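Local atomic coordinates of motility-associated killing factor MakB (Vibrio cholerae serotype O1, PDB entry 6W1W), a protein that probably acts as one component of a three-part cytotoxin that resembles alpha-pore-forming toxins. Residues Asp10-Met15 with Lys324-Phe329; Ser79-Gln84 with Glu328-Ile333. One frame throughout, in Å; residues are numbered along the deposited sequence.

Contact 1: residues Asp10-Met15 with Lys324-Phe329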
loop_
_atom_site.group_PDB
_atom_site.type_symbol
_atom_site.label_atom_id
_atom_site.label_comp_id
_atom_site.label_asym_id
_atom_site.label_seq_id
_atom_site.Cartn_x
_atom_site.Cartn_y
_atom_site.Cartn_z
ATOM N N ASP A 10 -22.532 0.326 -4.817
ATOM C CA ASP A 10 -21.494 0.216 -5.834
ATOM C C ASP A 10 -20.421 1.280 -5.631
ATOM O O ASP A 10 -19.225 0.968 -5.581
ATOM C CB ASP A 10 -22.113 0.311 -7.229
ATOM C CG ASP A 10 -21.804 -0.906 -8.084
ATOM O OD1 ASP A 10 -20.633 -1.341 -8.104
ATOM O OD2 ASP A 10 -22.738 -1.436 -8.724
ATOM N N THR A 11 -20.829 2.545 -5.491
ATOM C CA THR A 11 -19.852 3.612 -5.295
ATOM C C THR A 11 -19.128 3.468 -3.961
ATOM O O THR A 11 -17.967 3.874 -3.840
ATOM C CB THR A 11 -20.534 4.978 -5.379
ATOM O OG1 THR A 11 -21.501 4.965 -6.433
ATOM C CG2 THR A 11 -19.507 6.063 -5.670
ATOM N N ALA A 12 -19.791 2.888 -2.958
ATOM C CA ALA A 12 -19.163 2.696 -1.656
ATOM C C ALA A 12 -18.051 1.657 -1.727
ATOM O O ALA A 12 -16.943 1.885 -1.228
ATOM C CB ALA A 12 -20.219 2.292 -0.626
ATOM N N LEU A 13 -18.327 0.510 -2.355
ATOM C CA LEU A 13 -17.361 -0.585 -2.398
ATOM C C LEU A 13 -16.124 -0.245 -3.217
ATOM O O LEU A 13 -15.067 -0.849 -3.000
ATOM C CB LEU A 13 -18.026 -1.842 -2.955
ATOM C CG LEU A 13 -18.598 -2.813 -1.922
ATOM C CD1 LEU A 13 -19.527 -2.102 -0.946
ATOM C CD2 LEU A 13 -19.323 -3.962 -2.614
ATOM N N ASN A 14 -16.224 0.703 -4.149
ATOM C CA ASN A 14 -15.035 1.132 -4.876
ATOM C C ASN A 14 -14.127 1.983 -3.996
ATOM O O ASN A 14 -12.898 1.871 -4.075
ATOM C CB ASN A 14 -15.433 1.899 -6.137
ATOM C CG ASN A 14 -16.146 1.023 -7.147
ATOM O OD1 ASN A 14 -16.588 -0.082 -6.828
ATOM N ND2 ASN A 14 -16.263 1.514 -8.374
HETATM N N MSE A 15 -14.709 2.830 -3.150
HETATM C CA MSE A 15 -13.926 3.675 -2.252
HETATM C C MSE A 15 -13.296 2.844 -1.144
HETATM O O MSE A 15 -12.217 3.172 -0.652
HETATM C CB MSE A 15 -14.789 4.783 -1.650
HETATM C CG MSE A 15 -15.464 5.658 -2.689
HETATM SE SE MSE A 15 -16.097 7.352 -1.964
HETATM C CE MSE A 15 -17.029 8.028 -3.538
ATOM N N LYS A 324 -25.570 -4.244 5.289
ATOM C CA LYS A 324 -25.131 -5.627 5.428
ATOM C C LYS A 324 -24.219 -6.024 4.275
ATOM O O LYS A 324 -23.247 -6.764 4.471
ATOM C CB LYS A 324 -26.340 -6.560 5.512
ATOM C CG LYS A 324 -26.005 -7.980 5.957
ATOM C CD LYS A 324 -25.306 -7.985 7.310
ATOM C CE LYS A 324 -25.070 -9.401 7.820
ATOM N NZ LYS A 324 -24.217 -10.199 6.896
ATOM N N THR A 325 -24.508 -5.528 3.068
ATOM C CA THR A 325 -23.639 -5.798 1.926
ATOM C C THR A 325 -22.275 -5.141 2.110
ATOM O O THR A 325 -21.240 -5.742 1.797
ATOM C CB THR A 325 -24.307 -5.318 0.632
ATOM O OG1 THR A 325 -25.589 -5.949 0.477
ATOM C CG2 THR A 325 -23.445 -5.653 -0.574
ATOM N N ILE A 326 -22.252 -3.913 2.636
ATOM C CA ILE A 326 -20.985 -3.218 2.841
ATOM C C ILE A 326 -20.209 -3.850 3.990
ATOM O O ILE A 326 -18.984 -4.001 3.921
ATOM C CB ILE A 326 -21.228 -1.714 3.072
ATOM C CG1 ILE A 326 -21.913 -1.099 1.852
ATOM C CG2 ILE A 326 -19.918 -0.994 3.365
ATOM C CD1 ILE A 326 -22.062 0.393 1.921
ATOM N N SER A 327 -20.907 -4.244 5.058
ATOM C CA SER A 327 -20.227 -4.896 6.172
ATOM C C SER A 327 -19.635 -6.230 5.742
ATOM O O SER A 327 -18.551 -6.616 6.198
ATOM C CB SER A 327 -21.190 -5.089 7.344
ATOM O OG SER A 327 -20.508 -5.583 8.487
ATOM N N GLU A 328 -20.326 -6.947 4.852
ATOM C CA GLU A 328 -19.793 -8.211 4.356
ATOM C C GLU A 328 -18.599 -8.000 3.432
ATOM O O GLU A 328 -17.702 -8.849 3.381
ATOM C CB GLU A 328 -20.892 -9.002 3.646
ATOM C CG GLU A 328 -21.904 -9.638 4.590
ATOM C CD GLU A 328 -23.078 -10.269 3.858
ATOM O OE1 GLU A 328 -22.984 -10.471 2.629
ATOM O OE2 GLU A 328 -24.102 -10.556 4.516
ATOM N N PHE A 329 -18.568 -6.884 2.697
ATOM C CA PHE A 329 -17.407 -6.596 1.860
ATOM C C PHE A 329 -16.181 -6.277 2.704
ATOM O O PHE A 329 -15.054 -6.618 2.323
ATOM C CB PHE A 329 -17.700 -5.433 0.913
ATOM C CG PHE A 329 -16.547 -5.082 0.015
ATOM C CD1 PHE A 329 -16.341 -5.770 -1.169
ATOM C CD2 PHE A 329 -15.667 -4.068 0.351
ATOM C CE1 PHE A 329 -15.280 -5.454 -2.000
ATOM C CE2 PHE A 329 -14.602 -3.751 -0.479
ATOM C CZ PHE A 329 -14.410 -4.444 -1.655
#

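Contact 2: residues Ser79-Gln84 with Glu328-Ile333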
loop_
_atom_site.group_PDB
_atom_site.type_symbol
_atom_site.label_atom_id
_atom_site.label_comp_id
_atom_site.label_asym_id
_atom_site.label_seq_id
_atom_site.Cartn_x
_atom_site.Cartn_y
_atom_site.Cartn_z
ATOM N N SER A 79 -14.855 0.191 11.571
ATOM C CA SER A 79 -15.765 1.333 11.542
ATOM C C SER A 79 -17.002 1.041 10.702
ATOM O O SER A 79 -18.097 1.517 11.028
ATOM C CB SER A 79 -15.045 2.579 11.024
ATOM O OG SER A 79 -14.758 2.484 9.642
ATOM N N PHE A 80 -16.854 0.258 9.632
ATOM C CA PHE A 80 -18.003 -0.099 8.808
ATOM C C PHE A 80 -18.737 -1.319 9.349
ATOM O O PHE A 80 -19.948 -1.452 9.137
ATOM C CB PHE A 80 -17.560 -0.348 7.365
ATOM C CG PHE A 80 -17.250 0.908 6.601
ATOM C CD1 PHE A 80 -15.981 1.463 6.636
ATOM C CD2 PHE A 80 -18.229 1.533 5.845
ATOM C CE1 PHE A 80 -15.693 2.620 5.934
ATOM C CE2 PHE A 80 -17.946 2.688 5.141
ATOM C CZ PHE A 80 -16.676 3.232 5.185
ATOM N N ILE A 81 -18.031 -2.211 10.046
ATOM C CA ILE A 81 -18.681 -3.381 10.626
ATOM C C ILE A 81 -19.517 -2.987 11.836
ATOM O O ILE A 81 -20.691 -3.361 11.947
ATOM C CB ILE A 81 -17.632 -4.449 10.986
ATOM C CG1 ILE A 81 -16.978 -4.998 9.717
ATOM C CG2 ILE A 81 -18.267 -5.568 11.793
ATOM C CD1 ILE A 81 -15.911 -6.033 9.988
ATOM N N ASN A 82 -18.928 -2.221 12.759
ATOM C CA ASN A 82 -19.663 -1.794 13.945
ATOM C C ASN A 82 -20.836 -0.890 13.585
ATOM O O ASN A 82 -21.886 -0.945 14.239
ATOM C CB ASN A 82 -18.719 -1.087 14.923
ATOM C CG ASN A 82 -19.447 -0.503 16.129
ATOM O OD1 ASN A 82 -19.929 -1.238 16.993
ATOM N ND2 ASN A 82 -19.511 0.824 16.200
ATOM N N TYR A 83 -20.690 -0.061 12.547
ATOM C CA TYR A 83 -21.769 0.861 12.205
ATOM C C TYR A 83 -23.001 0.120 11.700
ATOM O O TYR A 83 -24.133 0.504 12.013
ATOM C CB TYR A 83 -21.306 1.882 11.169
ATOM C CG TYR A 83 -22.381 2.890 10.827
ATOM C CD1 TYR A 83 -22.697 3.922 11.700
ATOM C CD2 TYR A 83 -23.095 2.798 9.643
ATOM C CE1 TYR A 83 -23.689 4.841 11.399
ATOM C CE2 TYR A 83 -24.087 3.713 9.333
ATOM C CZ TYR A 83 -24.380 4.732 10.211
ATOM O OH TYR A 83 -25.368 5.639 9.897
ATOM N N GLN A 84 -22.804 -0.941 10.912
ATOM C CA GLN A 84 -23.938 -1.751 10.482
ATOM C C GLN A 84 -24.594 -2.450 11.663
ATOM O O GLN A 84 -25.807 -2.689 11.649
ATOM C CB GLN A 84 -23.490 -2.770 9.434
ATOM C CG GLN A 84 -24.612 -3.644 8.892
ATOM C CD GLN A 84 -24.800 -4.922 9.690
ATOM O OE1 GLN A 84 -23.851 -5.449 10.278
ATOM N NE2 GLN A 84 -26.033 -5.426 9.720
ATOM N N GLU A 328 -20.326 -6.947 4.852
ATOM C CA GLU A 328 -19.793 -8.211 4.356
ATOM C C GLU A 328 -18.599 -8.000 3.432
ATOM O O GLU A 328 -17.702 -8.849 3.381
ATOM C CB GLU A 328 -20.892 -9.002 3.646
ATOM C CG GLU A 328 -21.904 -9.638 4.590
ATOM C CD GLU A 328 -23.078 -10.269 3.858
ATOM O OE1 GLU A 328 -22.984 -10.471 2.629
ATOM O OE2 GLU A 328 -24.102 -10.556 4.516
ATOM N N PHE A 329 -18.568 -6.884 2.697
ATOM C CA PHE A 329 -17.407 -6.596 1.860
ATOM C C PHE A 329 -16.181 -6.277 2.704
ATOM O O PHE A 329 -15.054 -6.618 2.323
ATOM C CB PHE A 329 -17.700 -5.433 0.913
ATOM C CG PHE A 329 -16.547 -5.082 0.015
ATOM C CD1 PHE A 329 -16.341 -5.770 -1.169
ATOM C CD2 PHE A 329 -15.667 -4.068 0.351
ATOM C CE1 PHE A 329 -15.280 -5.454 -2.000
ATOM C CE2 PHE A 329 -14.602 -3.751 -0.479
ATOM C CZ PHE A 329 -14.410 -4.444 -1.655
ATOM N N VAL A 330 -16.377 -5.619 3.845
ATOM C CA VAL A 330 -15.245 -5.266 4.693
ATOM C C VAL A 330 -14.715 -6.498 5.425
ATOM O O VAL A 330 -13.510 -6.601 5.684
ATOM C CB VAL A 330 -15.648 -4.138 5.663
ATOM C CG1 VAL A 330 -14.526 -3.811 6.619
ATOM C CG2 VAL A 330 -16.042 -2.883 4.882
ATOM N N GLN A 331 -15.583 -7.462 5.739
ATOM C CA GLN A 331 -15.127 -8.687 6.389
ATOM C C GLN A 331 -14.237 -9.529 5.487
ATOM O O GLN A 331 -13.505 -10.390 5.986
ATOM C CB GLN A 331 -16.326 -9.514 6.851
ATOM C CG GLN A 331 -17.081 -8.902 8.015
ATOM C CD GLN A 331 -18.435 -9.550 8.240
ATOM O OE1 GLN A 331 -19.058 -10.061 7.309
ATOM N NE2 GLN A 331 -18.896 -9.526 9.481
ATOM N N LEU A 332 -14.281 -9.299 4.174
ATOM C CA LEU A 332 -13.441 -10.071 3.261
ATOM C C LEU A 332 -12.037 -9.485 3.163
ATOM O O LEU A 332 -11.049 -10.227 3.207
ATOM C CB LEU A 332 -14.085 -10.150 1.875
ATOM C CG LEU A 332 -15.450 -10.844 1.806
ATOM C CD1 LEU A 332 -16.017 -10.803 0.391
ATOM C CD2 LEU A 332 -15.358 -12.277 2.314
ATOM N N ILE A 333 -11.925 -8.158 3.047
ATOM C CA ILE A 333 -10.606 -7.527 2.992
ATOM C C ILE A 333 -9.908 -7.536 4.347
ATOM O O ILE A 333 -8.686 -7.358 4.410
ATOM C CB ILE A 333 -10.708 -6.089 2.449
ATOM C CG1 ILE A 333 -11.671 -5.263 3.300
ATOM C CG2 ILE A 333 -11.156 -6.088 0.991
ATOM C CD1 ILE A 333 -11.860 -3.851 2.796
#

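Contact 1: residues Asp10-Met15 with Lys324-Phe329
One face of the Phe329 ring lies against Leu13, whose CG stands 3.6 Å above the ring plane, displaced toward the rim, in a CH-pi contact with 20° between the CG-to-centroid line and the ring normal. The Phe329 side chain also touches Leu16 and Thr17, about one turn further along helix 9-35, and Leu186 and Arg187 of the short helix 183-187. The pair is a near-parallel helix packing inside a long helical bundle, consistent with the overall likeness to alpha-pore-forming toxins. It illustrates how residues at the two ends of a chain can be brought side by side: the axes of the two short segments come within 10.5 Å at an angle of 19°, and 308 residues lie between them.

Leu13 divides its branches between two partners on helix 316-333. Its CD2 reaches Phe329 CD1 at 3.8 Å, while its CD1 turns to the flank of Ile326. Phe329 meets it because its CG is anti to the backbone N (chi1 -180°), which, with CG beside the carbonyl carbon, carries the ring across to Leu13. The carbonyl oxygen of Leu13, meanwhile, is hydrogen-bonded to the hydroxyl of Thr17.

All four touching residues are buried, and the interaction between the segments is apolar. Ile326 supplies the remainder through its longer branch. Leu13 CD1 rests 3.8 Å from Ile326 CG1, and the extended branch stretches on past Leu13, bringing Ile326 CD1 to 3.7 Å from Ala12 CB.

Contact 2: residues Ser79-Gln84 with Glu328-Ile333
The helices carrying Ile81 and Val330 run roughly antiparallel, with 146° between the directions of the short segments and 9.1 Å between their axes at closest approach. Val330 points its side chain toward helix 69-90 and gives one methyl to each of two consecutive residues there. Its CG1, anti to the backbone N (chi1 176°), meets Ile81 CG1 at 4.1 Å. The other methyl, CG2, lies 3.9 Å from Phe80 CB, so it touches the root of the phenylalanine and approaches the ring itself only obliquely.

Such packing is ordinary for a helical bundle: one branched side chain, here Val330, serves two successive residues of the facing helix. The ring of Phe80 leads away from the pair toward helix 276-302, where it meets the ring of Trp287 and packs on Leu283 and Leu286, so a third helix is drawn in.

Toward the solvent-facing side the contact changes character. Ile81 is drawn out to full length (chi2 179°), and its CD1 meets the aliphatic part of Gln331 at a slant, 3.7 Å from Gln331 CG. Ile81 is partly exposed and Gln331 exposed, so the contact at this margin is made by a methylene of a polar residue.

Overall arrangement
Contact 1 and contact 2 both use helix 316-333, and their centres are about 8 Å apart, so this helix packs on helix 9-35 and on helix 69-90 within about one and a half turns. The two also touch directly: Ile326 CG2 lies 3.9 Å from Phe80 CD2, and Ser327 OG is 3.6 Å from Ile81 CA, so the two contacts abut, and helices 9-35, 316-333 and 69-90 pack in succession. One partner runs nearly parallel to the shared helix, the other roughly antiparallel. Both contacts sit about 20 Å from the centre of the chain, on the same side. Helix 69-90 is in turn tied to helix 100-151 by the Cys90-Cys106 disulfide.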